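Local coordinates for protein protease Do-like 2, chloroplastic (Arabidopsis thaliana, PDB 4FLN) that is a chloroplast serine protease that performs the primary cleavage of the photodamaged D1 protein of plant photosystem II, at residues His57-Tyr62 with Gln67-Phe72; Ser371-Ile374 with Val379-Pro382. One frame throughout, in Å; residues are numbered along the deposited sequence.

Interaction 1 (His57-Tyr62 with Gln67-Phe72); sequences HTAPDY and QKQRQF
His57 and Phe72 form an antiparallel hydrogen-bonded pair where two barrel strands of the protease domain run out into the long loop that joins them. His57 N gives Phe72 O an almost straight bond of 2.7 Å, while the return bond from Phe72 N to His57 O is weak at 3.3 Å. The pairing then breaks and resumes one residue out of register: Gln69 N donates to Ala59 O at 2.6 Å, and Asp61 N reaches Gln67 O from above the carbonyl plane at 3.0 Å. Between these two groups of bonds a water links the arms, donating to His57 O and Arg70 O and accepting from Ala59 N.

Among the rings, Phe72 takes chi1 67°, with CG between its own N and carbonyl carbon, and this swings the phenyl back until one face lies against His57 CB, 4.0 Å from the ring centroid, a CH-pi contact. The imidazole runs nearly parallel to the phenyl but slid aside, with little overlap; its two nitrogens are held by Glu94 O and Ser74 OG.

Apolar contact continues at Thr58, whose CG2 meets Lys68 CD at 3.6 Å as the two side chains cross at about a right angle, while its OG1 bonds Thr97. A glycine in place of Thr58 would probably uncover the lysine methylenes and leave the Thr97 hydroxyl without this mate. The Gln69 side chain runs over Ala59 and Pro60, with CG 3.5 Å from Pro60 O and OE1 by Ala59 CB, without a hydrogen bond across.

Backbone bonds and one water thus carry the polar linkage across the loop, while the amides of Gln67 and Gln71 turn to a neighbouring subunit: Gln71 OE1 bonds Tyr493 OH and Gln67 NE2 bonds Lys68 O, both of the second subunit, so the paired arms also serve as an assembly surface.

Interaction 2 (Ser371-Ile374 with Val379-Pro382); sequences SYII and VFTP
Ile374 turns CG1 beside its backbone N (chi1 -48°), and Val379 sets CG2 beside its own N with CG1 anti to it (chi1 167°), which brings the two branched side chains alongside each other and pointing the same way. Val379 CG2 fits against the isoleucine as a single methyl touching several carbons, with Ile374 CD1 at 3.7 Å. These two residues form the non-hydrogen-bonded pair of a short antiparallel hairpin.

The neighbouring pair, Ile373 with Phe380, is the hydrogen-bonded one. Phe380 N donates to Ile373 O at 2.9 Å, nearly in line with the carbonyl, and Ile373 N returns a bond of 3.1 Å to Phe380 O. The latter oxygen is also approached by Tyr372 CA in a CA-H...O contact of 3.2 Å. On the face carrying Ile373 and Phe380 the side chains cross, and Ile373 CG2 meets Phe380 CB at 3.9 Å; the phenyl ring goes on to meet Phe467, while Ile373 packs on Ile450 and Ala454 of helix 450-459.

At the open end of the hairpin, the phenol of Tyr372 leads away from strand 378-382, meets Trp66 edge-to-face and is held at OH by Ser497 O.

Strand 373-375 is therefore tied to 378-382 by a reciprocal pair of backbone bonds, with apolar side chains on both faces, and on its far side Ile374 bonds the backbone of Glu498. Strand 378-382 pairs onward with strand 417-422, so this contact joins strand 373-375 to the sheet of the second PDZ domain, with the Ile373 and Phe380 face packed inward against Phe467 and helix 450-459.

How the interactions relate
Interaction 1 comes first along the chain and closes long before interaction 2 opens. It lies in the loop between strands 50-57 and 72-82 of the first barrel of the protease domain; interaction 2 is the hairpin of strands 373-375 and 378-382 in the second PDZ domain. Their centres are about 17 Å apart, and the nearest atoms, about 5 Å apart, do not touch. The loop itself bridges them: Tyr62 packs on Pro370 and on helix 385-391, and Pro65 and Trp66, between the two arms of interaction 1, reach Tyr372. The protease loop thus docks against the second PDZ domain within one subunit; its arms also meet a second subunit, whereas no other chain touches interaction 2.

Interaction 1 (His57-Tyr62 with Gln67-Phe72)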
loop_
_atom_site.group_PDB
_atom_site.type_symbol
_atom_site.label_atom_id
_atom_site.label_comp_id
_atom_site.label_asym_id
_atom_site.label_seq_id
_atom_site.Cartn_x
_atom_site.Cartn_y
_atom_site.Cartn_z
ATOM N N HIS B 57 17.982 -25.353 -11.187
ATOM C CA HIS B 57 16.627 -25.835 -10.933
ATOM C C HIS B 57 15.714 -25.717 -12.139
ATOM O O HIS B 57 15.440 -24.614 -12.603
ATOM C CB HIS B 57 15.997 -25.063 -9.769
ATOM C CG HIS B 57 16.748 -25.197 -8.481
ATOM N ND1 HIS B 57 16.476 -26.186 -7.562
ATOM C CD2 HIS B 57 17.772 -24.476 -7.968
ATOM C CE1 HIS B 57 17.298 -26.065 -6.536
ATOM N NE2 HIS B 57 18.094 -25.035 -6.758
ATOM N N THR B 58 15.240 -26.848 -12.653
ATOM C CA THR B 58 14.143 -26.805 -13.608
ATOM C C THR B 58 12.920 -27.483 -13.027
ATOM O O THR B 58 12.845 -28.705 -12.986
ATOM C CB THR B 58 14.494 -27.526 -14.912
ATOM O OG1 THR B 58 15.804 -27.135 -15.345
ATOM C CG2 THR B 58 13.465 -27.194 -15.986
ATOM N N ALA B 59 11.942 -26.687 -12.620
ATOM C CA ALA B 59 10.694 -27.223 -12.112
ATOM C C ALA B 59 9.702 -27.353 -13.254
ATOM O O ALA B 59 9.837 -26.671 -14.264
ATOM C CB ALA B 59 10.141 -26.323 -11.030
ATOM N N PRO B 60 8.709 -28.243 -13.107
ATOM C CA PRO B 60 7.614 -28.330 -14.075
ATOM C C PRO B 60 6.590 -27.245 -13.796
ATOM O O PRO B 60 6.449 -26.830 -12.651
ATOM C CB PRO B 60 7.006 -29.694 -13.768
ATOM C CG PRO B 60 7.193 -29.835 -12.305
ATOM C CD PRO B 60 8.511 -29.168 -11.977
ATOM N N ASP B 61 5.880 -26.796 -14.819
ATOM C CA ASP B 61 4.768 -25.884 -14.623
ATOM C C ASP B 61 3.536 -26.756 -14.400
ATOM O O ASP B 61 3.276 -27.657 -15.187
ATOM C CB ASP B 61 4.607 -25.009 -15.869
ATOM C CG ASP B 61 3.422 -24.055 -15.785
ATOM O OD1 ASP B 61 3.642 -22.854 -15.524
ATOM O OD2 ASP B 61 2.271 -24.494 -16.006
ATOM N N TYR B 62 2.793 -26.530 -13.323
ATOM C CA TYR B 62 1.589 -27.334 -13.070
ATOM C C TYR B 62 0.363 -26.852 -13.842
ATOM O O TYR B 62 -0.475 -27.653 -14.279
ATOM C CB TYR B 62 1.306 -27.431 -11.569
ATOM C CG TYR B 62 2.479 -28.008 -10.827
ATOM C CD1 TYR B 62 2.548 -29.363 -10.537
ATOM C CD2 TYR B 62 3.545 -27.203 -10.455
ATOM C CE1 TYR B 62 3.635 -29.895 -9.876
ATOM C CE2 TYR B 62 4.634 -27.725 -9.795
ATOM C CZ TYR B 62 4.675 -29.069 -9.510
ATOM O OH TYR B 62 5.762 -29.578 -8.848
ATOM N N GLN B 67 4.904 -28.478 -19.954
ATOM C CA GLN B 67 5.960 -27.470 -19.944
ATOM C C GLN B 67 6.699 -27.445 -18.613
ATOM O O GLN B 67 6.229 -27.967 -17.594
ATOM C CB GLN B 67 5.387 -26.067 -20.178
ATOM C CG GLN B 67 5.087 -25.696 -21.617
ATOM C CD GLN B 67 4.682 -24.230 -21.767
ATOM O OE1 GLN B 67 4.851 -23.423 -20.846
ATOM N NE2 GLN B 67 4.146 -23.882 -22.934
ATOM N N LYS B 68 7.864 -26.815 -18.633
ATOM C CA LYS B 68 8.624 -26.619 -17.423
ATOM C C LYS B 68 8.735 -25.127 -17.087
ATOM O O LYS B 68 8.588 -24.275 -17.959
ATOM C CB LYS B 68 9.984 -27.304 -17.554
ATOM C CG LYS B 68 9.852 -28.829 -17.607
ATOM C CD LYS B 68 11.180 -29.549 -17.444
ATOM C CE LYS B 68 10.969 -30.982 -16.981
ATOM N NZ LYS B 68 10.372 -31.042 -15.612
ATOM N N GLN B 69 8.946 -24.817 -15.814
ATOM C CA GLN B 69 9.164 -23.438 -15.405
ATOM C C GLN B 69 10.543 -22.959 -15.844
ATOM O O GLN B 69 11.324 -23.716 -16.421
ATOM C CB GLN B 69 9.029 -23.306 -13.892
ATOM C CG GLN B 69 7.641 -23.621 -13.377
ATOM C CD GLN B 69 7.455 -23.197 -11.940
ATOM O OE1 GLN B 69 8.429 -23.032 -11.199
ATOM N NE2 GLN B 69 6.203 -23.001 -11.539
ATOM N N ARG B 70 10.842 -21.699 -15.555
ATOM C CA ARG B 70 12.086 -21.090 -16.008
ATOM C C ARG B 70 13.310 -21.572 -15.215
ATOM O O ARG B 70 13.306 -21.555 -13.982
ATOM C CB ARG B 70 11.968 -19.570 -15.933
ATOM C CG ARG B 70 12.816 -18.838 -16.939
ATOM C CD ARG B 70 12.717 -17.345 -16.725
ATOM N NE ARG B 70 13.379 -16.608 -17.793
ATOM C CZ ARG B 70 12.773 -16.216 -18.907
ATOM N NH1 ARG B 70 11.488 -16.490 -19.096
ATOM N NH2 ARG B 70 13.453 -15.549 -19.831
ATOM N N GLN B 71 14.355 -21.986 -15.934
ATOM C CA GLN B 71 15.578 -22.502 -15.317
ATOM C C GLN B 71 16.403 -21.424 -14.611
ATOM O O GLN B 71 16.798 -20.431 -15.227
ATOM C CB GLN B 71 16.463 -23.198 -16.358
ATOM C CG GLN B 71 17.758 -23.756 -15.775
ATOM C CD GLN B 71 18.602 -24.532 -16.785
ATOM O OE1 GLN B 71 18.648 -25.767 -16.765
ATOM N NE2 GLN B 71 19.290 -23.806 -17.660
ATOM N N PHE B 72 16.681 -21.640 -13.327
ATOM C CA PHE B 72 17.534 -20.734 -12.562
ATOM C C PHE B 72 18.573 -21.460 -11.705
ATOM O O PHE B 72 18.489 -22.670 -11.493
ATOM C CB PHE B 72 16.689 -19.807 -11.686
ATOM C CG PHE B 72 15.964 -20.506 -10.575
ATOM C CD1 PHE B 72 14.833 -21.264 -10.833
ATOM C CD2 PHE B 72 16.400 -20.385 -9.266
ATOM C CE1 PHE B 72 14.154 -21.902 -9.808
ATOM C CE2 PHE B 72 15.724 -21.019 -8.237
ATOM C CZ PHE B 72 14.598 -21.781 -8.512
HETATM O O HOH W 1 12.769 -24.155 -12.051
#

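Interaction 2 (Ser371-Ile374 with Val379-Pro382)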
loop_
_atom_site.group_PDB
_atom_site.type_symbol
_atom_site.label_atom_id
_atom_site.label_comp_id
_atom_site.label_asym_id
_atom_site.label_seq_id
_atom_site.Cartn_x
_atom_site.Cartn_y
_atom_site.Cartn_z
ATOM N N SER B 371 1.017 -35.597 -13.976
ATOM C CA SER B 371 0.290 -36.307 -15.010
ATOM C C SER B 371 -0.714 -35.392 -15.685
ATOM O O SER B 371 -1.243 -34.462 -15.069
ATOM C CB SER B 371 -0.447 -37.489 -14.396
ATOM O OG SER B 371 0.408 -38.191 -13.519
ATOM N N TYR B 372 -0.954 -35.644 -16.965
ATOM C CA TYR B 372 -2.016 -34.954 -17.674
ATOM C C TYR B 372 -2.536 -35.766 -18.848
ATOM O O TYR B 372 -1.804 -36.554 -19.441
ATOM C CB TYR B 372 -1.576 -33.550 -18.106
ATOM C CG TYR B 372 -0.698 -33.483 -19.330
ATOM C CD1 TYR B 372 -1.245 -33.224 -20.582
ATOM C CD2 TYR B 372 0.678 -33.646 -19.234
ATOM C CE1 TYR B 372 -0.448 -33.146 -21.707
ATOM C CE2 TYR B 372 1.485 -33.567 -20.355
ATOM C CZ TYR B 372 0.917 -33.317 -21.590
ATOM O OH TYR B 372 1.710 -33.241 -22.711
ATOM N N ILE B 373 -3.815 -35.588 -19.155
ATOM C CA ILE B 373 -4.421 -36.189 -20.334
ATOM C C ILE B 373 -5.401 -35.193 -20.958
ATOM O O ILE B 373 -6.103 -34.473 -20.244
ATOM C CB ILE B 373 -5.093 -37.549 -20.002
ATOM C CG1 ILE B 373 -5.698 -38.176 -21.255
ATOM C CG2 ILE B 373 -6.138 -37.393 -18.914
ATOM C CD1 ILE B 373 -6.196 -39.595 -21.040
ATOM N N ILE B 374 -5.419 -35.129 -22.286
ATOM C CA ILE B 374 -6.265 -34.181 -23.003
ATOM C C ILE B 374 -7.227 -34.893 -23.948
ATOM O O ILE B 374 -6.811 -35.658 -24.813
ATOM C CB ILE B 374 -5.418 -33.185 -23.814
ATOM C CG1 ILE B 374 -4.306 -32.601 -22.946
ATOM C CG2 ILE B 374 -6.280 -32.060 -24.365
ATOM C CD1 ILE B 374 -3.469 -31.554 -23.650
ATOM N N VAL B 379 -8.483 -30.485 -20.858
ATOM C CA VAL B 379 -7.211 -30.782 -20.225
ATOM C C VAL B 379 -7.398 -31.177 -18.766
ATOM O O VAL B 379 -7.904 -30.389 -17.956
ATOM C CB VAL B 379 -6.252 -29.584 -20.342
ATOM C CG1 VAL B 379 -5.063 -29.755 -19.434
ATOM C CG2 VAL B 379 -5.805 -29.418 -21.783
ATOM N N PHE B 380 -6.992 -32.404 -18.445
ATOM C CA PHE B 380 -7.118 -32.948 -17.091
ATOM C C PHE B 380 -5.767 -33.107 -16.361
ATOM O O PHE B 380 -4.791 -33.579 -16.938
ATOM C CB PHE B 380 -7.831 -34.305 -17.138
ATOM C CG PHE B 380 -9.236 -34.247 -17.669
ATOM C CD1 PHE B 380 -10.261 -33.725 -16.902
ATOM C CD2 PHE B 380 -9.539 -34.748 -18.919
ATOM C CE1 PHE B 380 -11.553 -33.686 -17.374
ATOM C CE2 PHE B 380 -10.833 -34.709 -19.402
ATOM C CZ PHE B 380 -11.841 -34.173 -18.627
ATOM N N THR B 381 -5.716 -32.700 -15.096
ATOM C CA THR B 381 -4.607 -33.055 -14.205
ATOM C C THR B 381 -5.120 -33.363 -12.806
ATOM O O THR B 381 -6.237 -32.969 -12.444
ATOM C CB THR B 381 -3.568 -31.935 -14.043
ATOM O OG1 THR B 381 -4.238 -30.672 -13.996
ATOM C CG2 THR B 381 -2.576 -31.940 -15.164
ATOM N N PRO B 382 -4.298 -34.061 -12.004
ATOM C CA PRO B 382 -4.637 -34.237 -10.592
ATOM C C PRO B 382 -4.453 -32.916 -9.847
ATOM O O PRO B 382 -3.553 -32.135 -10.157
ATOM C CB PRO B 382 -3.627 -35.285 -10.117
ATOM C CG PRO B 382 -3.093 -35.910 -11.357
ATOM C CD PRO B 382 -3.086 -34.809 -12.364
#